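Local coordinates for protein 2'-deoxycytidine 5'-triphosphate deaminase (Agrobacterium tumefaciens, PDB 2R9Q) that probably deaminates dCTP to dUTP, a step toward the dUMP used to make thymidine nucleotides, at residues G11-A14 against D15-R19. Sequence-based numbering, arbitrary orientation.
Sequences GILA and DGAIR
Leu-13 holds CG anti to its carbonyl carbon, beside the backbone N (chi1 -71°), which keeps CG and CD2 alongside the methyl of Ala-17; the backbone itself puts Leu-13 CB 3.8 Å from Ala-17 CB, the closest approach of the pair. Ile-18 has CG1 likewise opposite its own carbonyl carbon (chi1 -65°), and that branch reaches back over the first turn, CG1 lying 3.5 Å from Ala-14 O. Its CD1 ends 4.0 Å from Leu-13 O. Ala-14 O itself accepts the N-H of Ile-18 at 3.0 Å, in the carbonyl plane and fairly straight (157° at the hydrogen). This is the N-terminus of helix 15-23, with Ala-14 at the N-cap. One residue on, Arg-19 N bonds to Asp-15 O at 2.8 Å and continues the helical pattern. A long salt bridge, 3.6 Å from Arg-19 NH2 to Asp-15 OD2, runs along the helix. The Asp-15 carboxylate brings OD1 within 3.9 Å of Ala-14 CB, but its stronger polar partners come from late in the chain: OD1 takes the backbone N-H of Glu-345 and OD2 that of Gly-346, while Arg-19 NE pairs with the Glu-345 carboxylate. Short strand 11-12 pairs antiparallel with strand 162-170 of the N-terminal dUTPase-like domain, whose Phe-168 packs on both Leu-13 and Ile-18.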
loop_
_atom_site.group_PDB
_atom_site.type_symbol
_atom_site.label_atom_id
_atom_site.label_comp_id
_atom_site.label_asym_id
_atom_site.label_seq_id
_atom_site.Cartn_x
_atom_site.Cartn_y
_atom_site.Cartn_z
ATOM N N GLY B 11 5.005 -23.822 38.587
ATOM C CA GLY B 11 4.751 -24.228 37.195
ATOM C C GLY B 11 3.449 -23.684 36.634
ATOM O O GLY B 11 2.865 -22.778 37.194
ATOM N N ILE B 12 2.997 -24.275 35.536
ATOM C CA ILE B 12 1.767 -23.874 34.869
ATOM C C ILE B 12 0.576 -24.640 35.459
ATOM O O ILE B 12 0.665 -25.831 35.701
ATOM C CB ILE B 12 1.862 -24.062 33.308
ATOM C CG1 ILE B 12 2.946 -23.137 32.750
ATOM C CG2 ILE B 12 0.552 -23.738 32.626
ATOM C CD1 ILE B 12 3.600 -23.622 31.487
ATOM N N LEU B 13 -0.521 -23.929 35.696
ATOM C CA LEU B 13 -1.778 -24.546 36.097
ATOM C C LEU B 13 -2.405 -25.353 34.951
ATOM O O LEU B 13 -2.633 -24.844 33.844
ATOM C CB LEU B 13 -2.784 -23.497 36.635
ATOM C CG LEU B 13 -2.519 -22.841 38.012
ATOM C CD1 LEU B 13 -1.301 -21.909 38.019
ATOM C CD2 LEU B 13 -3.770 -22.084 38.452
ATOM N N ALA B 14 -2.678 -26.623 35.237
ATOM C CA ALA B 14 -3.418 -27.476 34.321
ATOM C C ALA B 14 -4.912 -27.102 34.350
ATOM O O ALA B 14 -5.349 -26.342 35.202
ATOM C CB ALA B 14 -3.185 -28.972 34.662
ATOM N N ASP B 15 -5.676 -27.613 33.393
ATOM C CA ASP B 15 -7.133 -27.407 33.356
ATOM C C ASP B 15 -7.928 -27.685 34.670
ATOM O O ASP B 15 -8.947 -27.032 34.930
ATOM C CB ASP B 15 -7.760 -28.193 32.187
ATOM C CG ASP B 15 -7.226 -29.599 32.051
ATOM O OD1 ASP B 15 -6.569 -30.079 32.990
ATOM O OD2 ASP B 15 -7.461 -30.221 30.996
ATOM N N GLY B 16 -7.476 -28.650 35.476
ATOM C CA GLY B 16 -8.154 -28.979 36.719
ATOM C C GLY B 16 -8.064 -27.812 37.671
ATOM O O GLY B 16 -9.048 -27.412 38.271
ATOM N N ALA B 17 -6.858 -27.296 37.819
ATOM C CA ALA B 17 -6.587 -26.081 38.555
ATOM C C ALA B 17 -7.317 -24.859 37.995
ATOM O O ALA B 17 -7.834 -24.053 38.755
ATOM C CB ALA B 17 -5.086 -25.831 38.604
ATOM N N ILE B 18 -7.354 -24.706 36.677
ATOM C CA ILE B 18 -8.058 -23.568 36.073
ATOM C C ILE B 18 -9.534 -23.668 36.453
ATOM O O ILE B 18 -10.153 -22.686 36.832
ATOM C CB ILE B 18 -7.904 -23.482 34.513
ATOM C CG1 ILE B 18 -6.455 -23.207 34.104
ATOM C CG2 ILE B 18 -8.814 -22.366 33.955
ATOM C CD1 ILE B 18 -6.157 -23.460 32.634
ATOM N N ARG B 19 -10.083 -24.870 36.348
ATOM C CA ARG B 19 -11.451 -25.116 36.766
ATOM C C ARG B 19 -11.677 -24.873 38.267
ATOM O O ARG B 19 -12.681 -24.329 38.634
ATOM C CB ARG B 19 -11.880 -26.523 36.358
ATOM C CG ARG B 19 -12.283 -26.570 34.896
ATOM C CD ARG B 19 -12.881 -27.858 34.523
ATOM N NE ARG B 19 -11.878 -28.754 33.983
ATOM C CZ ARG B 19 -11.756 -29.104 32.707
ATOM N NH1 ARG B 19 -12.566 -28.646 31.765
ATOM N NH2 ARG B 19 -10.782 -29.932 32.366
#